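Local coordinates for DUF1896 domain-containing protein (Porphyromonas gingivalis, PDB 2APL) that is of unknown function, belongs to the DUF1896 family, and folds as an all-helical single chain, at residues 18-21 / 22-26; 115-118 / 119-123. All blocks are in the same frame, centred on the assembly; numbering follows the deposited sequence.

Overall arrangement
From the N terminus, the long helix 3-23 comes first, and contact 1 (18-21 with 22-26) is its last turn and C-terminal end, where the chain turns away before helix 31-51. Contact 2 (115-118 with 119-123) comes much later, in the connection between helices 106-112 and 126-143, as an inverse gamma turn followed by a type I beta turn. They follow in series, neither nesting nor crossing. The centres of contact 1 and contact 2 are about 18 Å apart. Both reach the connection between helices 55-67 and 74-85: contact 1 through Leu70 and Ser73, contact 2 through Gly69, His71 and Phe72. That connection therefore joins the two regions without direct touch between them.

Contact 1. Residues 18-21 / 22-26; sequences TYLN and EHFPE
The Tyr19 ring receives His23 over one face: CD2 of His23 stands 3.4 Å from CE1 of Tyr19, displaced from the ring centre toward the rim. The two ring planes meet at 43°, an oblique pairing. On the imidazole side, Tyr19 O sits at the edge near the His23 plane, 3.3 Å from CD2 of His23, while CB of Glu22 lies over one face. Phe24 presents its edge to Tyr19, whose CE2 approaches Phe24 CE2 to 3.7 Å with the two side chains running side by side. Leu20 CD2 lies 3.9 Å from Phe24 CB, an apolar contact between the two buried side chains.

Tyr19 gets between these neighbours because its CG is trans to the backbone N (chi1 -173°), which swings the ring along the helix toward the later residues. Tyr19 OH is then hydrogen-bonded to Leu70 O, and the ring also meets that of Tyr67. The imidazole is held by ND1, which bonds to Asp76 OD2.

Beneath the side chains run the last helical bonds. Glu22 N donates to Thr18 O and His23 N to Tyr19 O, each 3.0 Å between those atoms. Phe24 N reaches Leu20 O at 2.8 Å with an N-H...O angle of 145°, and His23 N makes a second, weak bond to the same oxygen. Phe24 is the first residue to leave helical backbone angles, and Pro25, with no N-H, cannot prolong the series.

The chemistry is that of a helix C-terminus: the carbonyls of residues 18 to 20 are satisfied by the next turn, while aromatic and aliphatic contacts, with polar ends tied to Leu70 and Asp76, fix the side chains where the chain departs.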
# COMPACT_ATOMS: atom_id res chain seq x y z
N THR A 18 -9.72 -4.29 -3.95
CA THR A 18 -10.09 -3.72 -2.65
C THR A 18 -8.82 -3.23 -1.86
O THR A 18 -8.79 -2.15 -1.33
CB THR A 18 -10.93 -4.72 -1.88
OG1 THR A 18 -12.13 -4.98 -2.64
CG2 THR A 18 -11.30 -4.19 -0.45
N TYR A 19 -7.81 -4.08 -1.82
CA TYR A 19 -6.59 -3.82 -1.10
C TYR A 19 -5.90 -2.57 -1.66
O TYR A 19 -5.47 -1.72 -0.90
CB TYR A 19 -5.66 -5.05 -1.19
CG TYR A 19 -4.43 -4.89 -0.32
CD1 TYR A 19 -4.51 -5.17 1.02
CD2 TYR A 19 -3.17 -4.47 -0.85
CE1 TYR A 19 -3.43 -5.03 1.86
CE2 TYR A 19 -2.03 -4.36 0.01
CZ TYR A 19 -2.20 -4.61 1.37
OH TYR A 19 -1.17 -4.55 2.31
N LEU A 20 -5.79 -2.49 -2.98
CA LEU A 20 -5.22 -1.29 -3.62
C LEU A 20 -6.09 -0.03 -3.40
O LEU A 20 -5.56 1.04 -3.07
CB LEU A 20 -4.98 -1.52 -5.11
CG LEU A 20 -3.97 -2.63 -5.45
CD1 LEU A 20 -3.95 -2.84 -6.96
CD2 LEU A 20 -2.53 -2.29 -5.01
N ASN A 21 -7.41 -0.18 -3.52
CA ASN A 21 -8.31 0.91 -3.28
C ASN A 21 -8.04 1.48 -1.90
O ASN A 21 -8.04 2.73 -1.72
CB ASN A 21 -9.78 0.52 -3.33
CG ASN A 21 -10.29 0.29 -4.72
OD1 ASN A 21 -9.61 0.60 -5.75
ND2 ASN A 21 -11.47 -0.38 -4.79
N GLU A 22 -7.76 0.60 -0.93
CA GLU A 22 -7.60 1.12 0.45
C GLU A 22 -6.20 1.67 0.75
O GLU A 22 -6.07 2.63 1.47
CB GLU A 22 -7.93 0.02 1.48
CG GLU A 22 -9.40 -0.46 1.43
CD GLU A 22 -9.65 -1.74 2.27
OE1 GLU A 22 -8.73 -2.60 2.38
OE2 GLU A 22 -10.79 -1.90 2.79
N HIS A 23 -5.18 1.04 0.19
CA HIS A 23 -3.81 1.17 0.70
C HIS A 23 -2.86 1.79 -0.34
O HIS A 23 -1.78 2.28 -0.00
CB HIS A 23 -3.25 -0.22 1.09
CG HIS A 23 -3.98 -0.85 2.24
ND1 HIS A 23 -3.92 -0.35 3.53
CD2 HIS A 23 -4.82 -1.91 2.29
CE1 HIS A 23 -4.67 -1.09 4.32
NE2 HIS A 23 -5.23 -2.04 3.60
N PHE A 24 -3.23 1.67 -1.62
CA PHE A 24 -2.43 2.21 -2.73
C PHE A 24 -3.35 2.86 -3.76
O PHE A 24 -3.39 2.42 -4.93
CB PHE A 24 -1.63 1.10 -3.39
CG PHE A 24 -0.66 0.43 -2.48
CD1 PHE A 24 0.68 0.85 -2.43
CD2 PHE A 24 -1.06 -0.64 -1.68
CE1 PHE A 24 1.60 0.23 -1.60
CE2 PHE A 24 -0.10 -1.30 -0.85
CZ PHE A 24 1.21 -0.87 -0.82
N PRO A 25 -4.16 3.87 -3.31
CA PRO A 25 -5.17 4.41 -4.22
C PRO A 25 -4.54 4.86 -5.53
O PRO A 25 -5.18 4.78 -6.56
CB PRO A 25 -5.80 5.57 -3.44
CG PRO A 25 -4.83 5.86 -2.28
CD PRO A 25 -4.20 4.52 -1.99
N GLU A 26 -3.29 5.29 -5.47
CA GLU A 26 -2.58 5.75 -6.66
C GLU A 26 -2.33 4.67 -7.71
O GLU A 26 -2.15 4.98 -8.91
CB GLU A 26 -1.25 6.45 -6.29
CG GLU A 26 -0.15 5.54 -5.66
CD GLU A 26 -0.39 5.20 -4.16
OE1 GLU A 26 -1.35 5.74 -3.54
OE2 GLU A 26 0.38 4.36 -3.62

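Contact 2. Residues 115-118 / 119-123; sequences YDLT and DDFEA
Thr118 OG1 donates to Asp120 OD1 at 3.0 Å, meeting the carboxylate from above its plane. OG1 can do so because it is tucked between the backbone N and carbonyl carbon (chi1 58°), facing the turn that follows.

The backbone folds twice here. An inverse gamma turn centred on Leu117 is closed by Thr118 N to Asp116 O at 2.8 Å. A type I beta turn then runs from Thr118 to Phe121, with Phe121 N 3.0 Å from Thr118 O at an N-H...O angle of 156°. This donor stands well above the carbonyl plane, 62° out of it. Within that turn, both carboxylate oxygens of Asp119 have main-chain N-H partners in the connection after helix 55-67, OD2 accepting from Gly69 N and OD1 from His71 N. A water lies 3.1 Å from Leu117 O and 2.8 Å from Asp119 OD1; it can link the two, but has more acceptors in reach than protons to give.

Phe121 projects back over the preceding residues. Leu117 CD2 sits over the centre of one ring face, a CH-pi contact with CD2 3.8 Å from the Phe121 ring centroid. At the edge of that ring comes Tyr115, its CD1 lying 3.7 Å from Phe121 CZ; the two rings are oblique. Phe72 meets Phe121 edge-to-face, and Leu130 of helix 126-143 touches both aromatic residues, while Tyr115 OH bonds to Glu133.

Two turns in succession thus bring the aromatic ring against Leu117 and Tyr115 on the approach to helix 126-143. The two backbone N-H groups bound to Asp119, one at each oxygen, are consistent with its carboxylate being ionised.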
# COMPACT_ATOMS: atom_id res chain seq x y z
N TYR A 115 14.94 5.20 1.70
CA TYR A 115 14.70 3.91 2.38
C TYR A 115 14.35 2.79 1.41
O TYR A 115 13.81 3.03 0.33
CB TYR A 115 13.60 4.07 3.44
CG TYR A 115 13.94 5.11 4.47
CD1 TYR A 115 14.60 4.73 5.65
CD2 TYR A 115 13.63 6.47 4.29
CE1 TYR A 115 14.94 5.67 6.63
CE2 TYR A 115 13.98 7.44 5.27
CZ TYR A 115 14.63 7.02 6.44
OH TYR A 115 14.98 7.92 7.42
N ASP A 116 14.70 1.57 1.81
CA ASP A 116 14.35 0.37 1.10
C ASP A 116 13.03 -0.15 1.69
O ASP A 116 13.01 -0.85 2.71
CB ASP A 116 15.51 -0.66 1.23
CG ASP A 116 15.34 -1.85 0.30
OD1 ASP A 116 14.47 -1.83 -0.61
OD2 ASP A 116 16.11 -2.84 0.49
N LEU A 117 11.94 0.22 1.04
CA LEU A 117 10.59 -0.05 1.58
C LEU A 117 10.08 -1.48 1.34
O LEU A 117 9.04 -1.71 0.69
CB LEU A 117 9.59 1.02 1.12
CG LEU A 117 10.06 2.46 1.36
CD1 LEU A 117 9.07 3.48 0.69
CD2 LEU A 117 10.32 2.78 2.86
N THR A 118 10.80 -2.45 1.89
CA THR A 118 10.43 -3.87 1.76
C THR A 118 9.16 -4.24 2.57
O THR A 118 8.67 -3.46 3.40
CB THR A 118 11.60 -4.74 2.23
OG1 THR A 118 11.91 -4.39 3.58
CG2 THR A 118 12.88 -4.49 1.38
N ASP A 119 8.61 -5.43 2.35
CA ASP A 119 7.42 -5.87 3.10
C ASP A 119 7.56 -5.81 4.63
O ASP A 119 6.61 -5.54 5.34
CB ASP A 119 6.99 -7.25 2.62
CG ASP A 119 6.26 -7.18 1.31
OD1 ASP A 119 5.76 -6.08 0.96
OD2 ASP A 119 6.17 -8.19 0.62
N ASP A 120 8.76 -6.06 5.12
CA ASP A 120 9.04 -6.09 6.54
C ASP A 120 9.59 -4.77 7.06
O ASP A 120 10.08 -4.71 8.20
CB ASP A 120 10.13 -7.13 6.77
CG ASP A 120 11.02 -7.29 5.54
OD1 ASP A 120 12.11 -6.67 5.53
OD2 ASP A 120 10.54 -7.96 4.57
N PHE A 121 9.51 -3.72 6.24
CA PHE A 121 10.09 -2.40 6.60
C PHE A 121 9.52 -1.81 7.88
O PHE A 121 10.26 -1.28 8.71
CB PHE A 121 9.97 -1.39 5.47
CG PHE A 121 10.64 -0.07 5.81
CD1 PHE A 121 12.03 0.07 5.74
CD2 PHE A 121 9.87 1.01 6.25
CE1 PHE A 121 12.66 1.28 6.06
CE2 PHE A 121 10.49 2.24 6.58
CZ PHE A 121 11.90 2.36 6.49
N GLU A 122 8.20 -1.91 8.04
CA GLU A 122 7.58 -1.29 9.20
C GLU A 122 8.02 -1.87 10.55
O GLU A 122 8.11 -1.12 11.54
CB GLU A 122 6.07 -1.24 9.05
CG GLU A 122 5.48 -0.21 9.99
CD GLU A 122 4.00 -0.34 10.21
OE1 GLU A 122 3.30 -0.81 9.30
OE2 GLU A 122 3.55 0.05 11.30
N ALA A 123 8.33 -3.17 10.57
CA ALA A 123 9.03 -3.82 11.70
C ALA A 123 10.52 -3.41 11.86
O ALA A 123 11.07 -3.53 12.95
CB ALA A 123 8.88 -5.37 11.61
O HOH W 1 6.38 -3.36 0.65